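Ice-binding protein (PDB 5UYT) probably binds ice crystals and gives antifreeze activity, through two ice-binding-like domains built as right-handed beta-helices. Local coordinates at residues 140-145 / 202-207; 224-229 / 409-414; 99-104 / 125-130. One frame throughout, in Å; residues are numbered along the deposited sequence.

Contact 1: 140-145 / 202-207; sequences GALACN and PILCGS
Cys144 and Cys205 are joined covalently, SG to SG at 2.0 Å with a chi3 of 70°, and the rest of this contact gathers round that bond. The amide end of Asn145 leans on the bridge, its OD1 3.3 Å from SG of Cys205.

Apolar contacts flank the disulfide. CB of Pro202 packs against CB of Cys144 at 3.7 Å, and the same proline CB also meets the methyl of Ala143. Further along, the side chains of Leu142 and Leu204 cross at about a right angle, touching through CD2 of Leu142 and CD1 of Leu204 at 4.1 Å.

The polar link is indirect. One water accepts from Cys144 N at 3.0 Å and donates to Ile203 O at 2.9 Å, tying the two backbones together without a direct hydrogen bond between them.

Residues 204-207 form a type I' beta turn, closed by Ser207 N bonding to Leu204 O. The arrangement is a disulfide cross-link between two loops, which fastens the chain leaving the first beta-helix to a short 3-10 turn between two of its strands.

Contact 2: 224-229 / 409-414; sequences YTIFSG and ISTFGI
Ile409 and Ile226 meet through their branch methyls, CG2 to CG2 at 4.0 Å, with the two side chains running obliquely past one another. The longer arm of Ile409 does a second job: with CD1 anti to CA (chi2 176°), it extends to the opposing backbone, where CD1 lies 3.4 Å from Phe227 O and 3.9 Å from CB of Ser228. In one of its two modelled conformers, Ile226 also meets Ile414 tip to tip, CD1 of Ile226 lying 4.2 Å from CD1 of Ile414. No hydrogen bond crosses between the segments; the contact is apolar and buried. An alanine in place of Ile409 would lose both arms and is likely to leave a gap between Ile226 and the backbone at Phe227 and Ser228.

The next shell fixes the polar ends nearby: Ser228 OG turns to Gly407 O and Asn230 N, leaving its CB to face the isoleucine, while Thr411 OG1 bonds to Asn235 OD1.

Farther out, the strands flanking 409-412 in its parallel sheet close round the isoleucines, Leu233 of strand 233-236 touching both Ile226 and Ile409, and Ile392 of strand 390-392 touching Ile226, Thr411 and Ile414, in a core packed across the interior of the beta-helix from one wall to another. Phe227 points away from this core and rests on Ala275 and Leu279 of helix 270-288, on the outside of the strand.

Contact 3: 99-104 / 125-130; sequences QGASLS and GALSSA
Leu127 reaches along the inner face of the sheet to Ala101 and Leu103 of the neighbouring strand. Its CB leaves on the face shared with those two residues, and CG, anti to the backbone N (chi1 174°), carries the side chain toward strand 101-104. At CG the chain branches, and its CD1 methyl is the one that meets both partners: CB of Ala101 at 3.9 Å and CG of Leu103 at 4.1 Å. This face is turned to the interior, where Trp148 of strand 146-150 touches both leucines and Val150 also meets Leu127.

The strands are parallel, with axes 4.5 Å apart and 21° between their directions, and are successive rungs of one wall of the right-handed beta-helix. Four backbone hydrogen bonds zip them together. Ala101 N gives to Ala126 O and Leu103 N to Ser128 O, the latter at 2.8 Å. In return Ser128 N and Ala130 N give to the carbonyls of Ala101 and Leu103. Leu103 O also receives a CA-H...O contact from Ser129 CA at 3.3 Å.

Further along the pair, CB of Leu103 meets CB of Ser129 at 3.9 Å; the hydroxyl of that serine is engaged by Thr160 OG1 and Ala157 N. On the reverse face lie the side chains of Ser102 and Ser128. At the start of the pair Gly100 and Gly125 bring their CA atoms to 3.8 Å, and a CB on Gly125 would clash with Gly100 N.

Contacts 1 and 3 lie in the first beta-helical half of the chain, with centres about 24 Å apart, whereas contact 2 lies in the second, its centre about 58 Å from that of contact 3. Contact 2 is fully buried and joins strands of different walls mainly through isoleucine side chains, with no hydrogen bond across it. Contact 3 instead pairs neighbouring strands of one wall, so backbone hydrogen bonds dominate, with leucines on its inner side and partly exposed serines on the other. Contact 1 contains no strand: in partly buried loops, the link is a covalent bond and a bridging water, with no sheet pairing. The three thus illustrate how a solenoid combines rung-to-rung bonding, core filling and covalent fastening at a chain exit.

Contact 1: 140-145 / 202-207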
loop_
_atom_site.group_PDB
_atom_site.type_symbol
_atom_site.label_atom_id
_atom_site.label_comp_id
_atom_site.label_asym_id
_atom_site.label_seq_id
_atom_site.Cartn_x
_atom_site.Cartn_y
_atom_site.Cartn_z
ATOM N N GLY A 140 7.635 -23.648 2.158
ATOM C CA GLY A 140 6.197 -23.610 2.323
ATOM C C GLY A 140 5.668 -22.858 3.530
ATOM O O GLY A 140 4.492 -22.477 3.515
ATOM N N ALA A 141 6.503 -22.627 4.561
ATOM C CA ALA A 141 6.064 -21.902 5.781
ATOM C C ALA A 141 5.541 -20.501 5.446
ATOM O O ALA A 141 6.201 -19.760 4.717
ATOM C CB ALA A 141 7.206 -21.792 6.800
ATOM N N LEU A 142 4.385 -20.143 6.016
ATOM C CA LEU A 142 3.725 -18.855 5.783
ATOM C C LEU A 142 3.695 -18.061 7.082
ATOM O O LEU A 142 3.401 -18.625 8.145
ATOM C CB LEU A 142 2.277 -19.091 5.346
ATOM C CG LEU A 142 2.077 -19.858 4.042
ATOM C CD1 LEU A 142 0.598 -20.195 3.918
ATOM C CD2 LEU A 142 2.562 -18.980 2.869
ATOM N N ALA A 143 3.971 -16.757 6.994
ATOM C CA ALA A 143 3.954 -15.887 8.187
ATOM C C ALA A 143 2.602 -15.909 8.915
ATOM O O ALA A 143 2.557 -15.854 10.154
ATOM C CB ALA A 143 4.329 -14.452 7.812
ATOM N N CYS A 144 1.502 -16.011 8.154
ATOM C CA CYS A 144 0.174 -15.991 8.757
ATOM C C CYS A 144 -0.094 -17.189 9.697
ATOM O O CYS A 144 -0.996 -17.129 10.510
ATOM C CB CYS A 144 -0.916 -15.886 7.687
ATOM S SG CYS A 144 -0.966 -17.287 6.556
ATOM N N ASN A 145 0.704 -18.248 9.554
ATOM C CA ASN A 145 0.656 -19.460 10.398
ATOM C C ASN A 145 1.701 -19.499 11.529
ATOM O O ASN A 145 1.872 -20.528 12.208
ATOM C CB ASN A 145 0.808 -20.696 9.508
ATOM C CG ASN A 145 -0.483 -21.076 8.791
ATOM O OD1 ASN A 145 -1.559 -21.053 9.383
ATOM N ND2 ASN A 145 -0.370 -21.483 7.535
ATOM N N PRO A 202 0.249 -10.318 7.348
ATOM C CA PRO A 202 0.440 -11.412 6.412
ATOM C C PRO A 202 -0.819 -11.636 5.587
ATOM O O PRO A 202 -1.918 -11.378 6.056
ATOM C CB PRO A 202 0.739 -12.629 7.308
ATOM C CG PRO A 202 0.375 -12.238 8.681
ATOM C CD PRO A 202 0.133 -10.759 8.752
ATOM N N ILE A 203 -0.642 -12.026 4.336
ATOM C CA ILE A 203 -1.772 -12.368 3.492
ATOM C C ILE A 203 -1.913 -13.891 3.553
ATOM O O ILE A 203 -1.115 -14.567 4.236
ATOM C CB ILE A 203 -1.599 -11.788 2.058
ATOM C CG1 ILE A 203 -0.334 -12.326 1.382
ATOM C CG2 ILE A 203 -1.533 -10.266 2.132
ATOM C CD1 ILE A 203 0.007 -11.632 0.057
ATOM N N LEU A 204 -2.927 -14.438 2.894
ATOM C CA LEU A 204 -3.244 -15.872 3.020
ATOM C C LEU A 204 -3.837 -16.214 4.394
ATOM O O LEU A 204 -4.313 -15.320 5.114
ATOM C CB LEU A 204 -2.032 -16.749 2.673
ATOM C CG LEU A 204 -1.566 -16.630 1.216
ATOM C CD1 LEU A 204 -0.062 -16.432 1.107
ATOM C CD2 LEU A 204 -2.043 -17.844 0.430
ATOM N N CYS A 205 -3.836 -17.502 4.744
ATOM C CA CYS A 205 -4.566 -17.995 5.900
ATOM C C CYS A 205 -6.012 -17.504 5.945
ATOM O O CYS A 205 -6.511 -17.118 7.013
ATOM C CB CYS A 205 -3.856 -17.652 7.212
ATOM S SG CYS A 205 -2.297 -18.526 7.430
ATOM N N GLY A 206 -6.661 -17.523 4.792
ATOM C CA GLY A 206 -8.091 -17.221 4.690
ATOM C C GLY A 206 -8.412 -15.739 4.541
ATOM O O GLY A 206 -9.579 -15.365 4.535
ATOM N N SER A 207 -7.396 -14.887 4.454
ATOM C CA SER A 207 -7.649 -13.461 4.282
ATOM C C SER A 207 -8.276 -13.247 2.906
ATOM O O SER A 207 -7.814 -13.842 1.921
ATOM C CB SER A 207 -6.352 -12.661 4.429
ATOM O OG SER A 207 -5.399 -13.028 3.443
HETATM O O HOH W 1 1.524 -15.345 5.276
#

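Contact 2: 224-229 / 409-414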
loop_
_atom_site.group_PDB
_atom_site.type_symbol
_atom_site.label_atom_id
_atom_site.label_comp_id
_atom_site.label_asym_id
_atom_site.label_seq_id
_atom_site.Cartn_x
_atom_site.Cartn_y
_atom_site.Cartn_z
ATOM N N TYR A 224 -7.130 7.824 -26.119
ATOM C CA TYR A 224 -6.280 9.013 -26.010
ATOM C C TYR A 224 -5.227 8.816 -24.935
ATOM O O TYR A 224 -5.458 8.107 -23.959
ATOM C CB TYR A 224 -7.123 10.235 -25.652
ATOM C CG TYR A 224 -7.842 10.875 -26.810
ATOM C CD1 TYR A 224 -7.340 12.039 -27.401
ATOM C CD2 TYR A 224 -9.039 10.344 -27.297
ATOM C CE1 TYR A 224 -8.007 12.625 -28.465
ATOM C CE2 TYR A 224 -9.715 10.927 -28.355
ATOM C CZ TYR A 224 -9.191 12.081 -28.921
ATOM O OH TYR A 224 -9.851 12.686 -29.942
ATOM N N THR A 225 -4.102 9.492 -25.097
ATOM C CA THR A 225 -3.043 9.446 -24.144
ATOM C C THR A 225 -2.853 10.802 -23.473
ATOM O O THR A 225 -2.477 10.851 -22.301
ATOM C CB THR A 225 -1.762 8.962 -24.838
ATOM O OG1 THR A 225 -2.040 7.683 -25.428
ATOM C CG2 THR A 225 -0.590 8.831 -23.851
ATOM N N ILE A 226 -3.017 11.898 -24.225
ATOM C CA ILE A 226 -2.918 13.255 -23.669
ATOM C C ILE A 226 -4.143 13.992 -24.204
ATOM O O ILE A 226 -4.303 14.113 -25.441
ATOM C CB ILE A 226 -1.647 13.994 -24.154
ATOM C CG1 ILE A 226 -0.390 13.161 -23.869
ATOM C CG2 ILE A 226 -1.549 15.386 -23.529
ATOM C CD1 ILE A 226 0.006 13.066 -22.412
ATOM N N PHE A 227 -5.003 14.448 -23.310
ATOM C CA PHE A 227 -6.274 15.030 -23.750
ATOM C C PHE A 227 -6.790 16.073 -22.782
ATOM O O PHE A 227 -6.795 15.840 -21.564
ATOM C CB PHE A 227 -7.331 13.926 -23.957
ATOM C CG PHE A 227 -8.695 14.466 -24.313
ATOM C CD1 PHE A 227 -8.972 14.877 -25.611
ATOM C CD2 PHE A 227 -9.704 14.594 -23.350
ATOM C CE1 PHE A 227 -10.240 15.389 -25.952
ATOM C CE2 PHE A 227 -10.965 15.116 -23.687
ATOM C CZ PHE A 227 -11.228 15.510 -24.996
ATOM N N SER A 228 -7.237 17.213 -23.325
ATOM C CA SER A 228 -7.992 18.200 -22.527
ATOM C C SER A 228 -9.412 18.352 -23.053
ATOM O O SER A 228 -9.623 18.491 -24.269
ATOM C CB SER A 228 -7.338 19.598 -22.525
ATOM O OG SER A 228 -8.147 20.471 -21.701
ATOM N N GLY A 229 -10.383 18.340 -22.148
ATOM C CA GLY A 229 -11.743 18.762 -22.529
ATOM C C GLY A 229 -11.847 20.236 -22.883
ATOM O O GLY A 229 -12.808 20.660 -23.573
ATOM N N ILE A 409 -2.814 22.121 -21.284
ATOM C CA ILE A 409 -1.815 21.077 -21.018
ATOM C C ILE A 409 -0.556 21.432 -21.805
ATOM O O ILE A 409 -0.635 21.699 -23.021
ATOM C CB ILE A 409 -2.287 19.658 -21.461
ATOM C CG1 ILE A 409 -3.577 19.219 -20.729
ATOM C CG2 ILE A 409 -1.178 18.613 -21.260
ATOM C CD1 ILE A 409 -4.085 17.862 -21.244
ATOM N N SER A 410 0.589 21.426 -21.117
ATOM C CA SER A 410 1.860 21.736 -21.750
ATOM C C SER A 410 2.787 20.581 -21.476
ATOM O O SER A 410 2.945 20.195 -20.307
ATOM C CB SER A 410 2.460 23.027 -21.193
ATOM O OG SER A 410 1.531 24.098 -21.309
ATOM N N THR A 411 3.376 20.024 -22.534
ATOM C CA THR A 411 4.271 18.888 -22.380
ATOM C C THR A 411 5.640 19.265 -22.948
ATOM O O THR A 411 5.731 20.085 -23.903
ATOM C CB THR A 411 3.741 17.612 -23.102
ATOM O OG1 THR A 411 3.599 17.867 -24.515
ATOM C CG2 THR A 411 2.318 17.268 -22.543
ATOM N N PHE A 412 6.687 18.641 -22.395
ATOM C CA PHE A 412 8.055 18.972 -22.763
ATOM C C PHE A 412 8.868 17.672 -22.902
ATOM O O PHE A 412 9.219 17.058 -21.885
ATOM C CB PHE A 412 8.681 19.884 -21.673
ATOM C CG PHE A 412 8.002 21.215 -21.542
ATOM C CD1 PHE A 412 8.420 22.312 -22.298
ATOM C CD2 PHE A 412 6.946 21.393 -20.662
ATOM C CE1 PHE A 412 7.790 23.561 -22.195
ATOM C CE2 PHE A 412 6.303 22.629 -20.568
ATOM C CZ PHE A 412 6.723 23.727 -21.328
ATOM N N GLY A 413 9.142 17.226 -24.137
ATOM C CA GLY A 413 10.104 16.141 -24.309
ATOM C C GLY A 413 9.738 14.894 -23.513
ATOM O O GLY A 413 10.599 14.326 -22.810
ATOM N N ILE A 414 8.514 14.416 -23.697
ATOM C CA ILE A 414 7.988 13.280 -22.901
ATOM C C ILE A 414 7.814 12.036 -23.780
ATOM O O ILE A 414 7.902 12.118 -25.020
ATOM C CB ILE A 414 6.648 13.620 -22.200
ATOM C CG1 ILE A 414 5.480 13.712 -23.202
ATOM C CG2 ILE A 414 6.753 14.927 -21.379
ATOM C CD1 ILE A 414 4.122 13.803 -22.462
#

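Contact 3: 99-104 / 125-130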
loop_
_atom_site.group_PDB
_atom_site.type_symbol
_atom_site.label_atom_id
_atom_site.label_comp_id
_atom_site.label_asym_id
_atom_site.label_seq_id
_atom_site.Cartn_x
_atom_site.Cartn_y
_atom_site.Cartn_z
ATOM N N GLN A 99 10.061 -19.819 30.436
ATOM C CA GLN A 99 10.810 -18.678 30.983
ATOM C C GLN A 99 10.875 -17.634 29.870
ATOM O O GLN A 99 10.369 -17.878 28.769
ATOM C CB GLN A 99 12.225 -19.107 31.417
ATOM C CG GLN A 99 13.094 -19.639 30.273
ATOM C CD GLN A 99 14.391 -20.264 30.750
ATOM O OE1 GLN A 99 15.306 -19.563 31.204
ATOM N NE2 GLN A 99 14.486 -21.590 30.640
ATOM N N GLY A 100 11.480 -16.475 30.139
ATOM C CA GLY A 100 11.708 -15.467 29.096
ATOM C C GLY A 100 12.667 -15.992 28.032
ATOM O O GLY A 100 13.614 -16.753 28.338
ATOM N N ALA A 101 12.417 -15.596 26.789
ATOM C CA ALA A 101 13.192 -16.079 25.649
ATOM C C ALA A 101 13.977 -14.939 24.970
ATOM O O ALA A 101 13.647 -13.763 25.100
ATOM C CB ALA A 101 12.276 -16.770 24.642
ATOM N N SER A 102 15.038 -15.297 24.264
ATOM C CA SER A 102 15.776 -14.299 23.509
ATOM C C SER A 102 16.176 -14.836 22.149
ATOM O O SER A 102 16.777 -15.925 22.019
ATOM C CB SER A 102 16.993 -13.786 24.275
ATOM O OG SER A 102 17.876 -14.852 24.562
ATOM N N LEU A 103 15.830 -14.055 21.140
ATOM C CA LEU A 103 16.168 -14.393 19.756
ATOM C C LEU A 103 17.509 -13.788 19.398
ATOM O O LEU A 103 17.857 -12.667 19.837
ATOM C CB LEU A 103 15.081 -13.865 18.783
ATOM C CG LEU A 103 13.711 -14.562 18.822
ATOM C CD1 LEU A 103 12.672 -13.653 18.183
ATOM C CD2 LEU A 103 13.752 -15.885 18.065
ATOM N N SER A 104 18.274 -14.532 18.617
ATOM C CA SER A 104 19.594 -14.100 18.252
ATOM C C SER A 104 19.935 -14.760 16.923
ATOM O O SER A 104 19.495 -15.867 16.666
ATOM C CB SER A 104 20.559 -14.542 19.363
ATOM O OG SER A 104 21.877 -14.250 19.021
ATOM N N GLY A 125 7.196 -15.639 29.742
ATOM C CA GLY A 125 8.128 -14.615 30.153
ATOM C C GLY A 125 8.234 -13.634 29.018
ATOM O O GLY A 125 7.435 -13.684 28.081
ATOM N N ALA A 126 9.210 -12.735 29.096
ATOM C CA ALA A 126 9.401 -11.721 28.052
ATOM C C ALA A 126 10.080 -12.330 26.812
ATOM O O ALA A 126 10.665 -13.429 26.876
ATOM C CB ALA A 126 10.212 -10.553 28.599
ATOM N N LEU A 127 9.986 -11.628 25.686
ATOM C CA LEU A 127 10.688 -12.028 24.473
ATOM C C LEU A 127 11.492 -10.835 23.955
ATOM O O LEU A 127 10.929 -9.779 23.725
ATOM C CB LEU A 127 9.704 -12.530 23.423
ATOM C CG LEU A 127 10.255 -12.850 22.027
ATOM C CD1 LEU A 127 11.150 -14.092 22.042
ATOM C CD2 LEU A 127 9.101 -13.011 21.042
ATOM N N SER A 128 12.803 -11.010 23.816
ATOM C CA SER A 128 13.705 -9.962 23.335
ATOM C C SER A 128 14.462 -10.508 22.157
ATOM O O SER A 128 14.623 -11.725 22.043
ATOM C CB SER A 128 14.725 -9.599 24.410
ATOM O OG SER A 128 14.094 -8.839 25.410
ATOM N N SER A 129 14.917 -9.637 21.268
ATOM C CA SER A 129 15.871 -10.074 20.245
ATOM C C SER A 129 17.131 -9.216 20.341
ATOM O O SER A 129 17.086 -8.087 20.872
ATOM C CB SER A 129 15.271 -9.947 18.837
ATOM O OG SER A 129 15.027 -8.573 18.508
ATOM N N ALA A 130 18.231 -9.764 19.832
ATOM C CA ALA A 130 19.479 -9.029 19.637
ATOM C C ALA A 130 19.411 -8.262 18.323
ATOM O O ALA A 130 18.631 -8.633 17.434
ATOM C CB ALA A 130 20.654 -10.006 19.625
#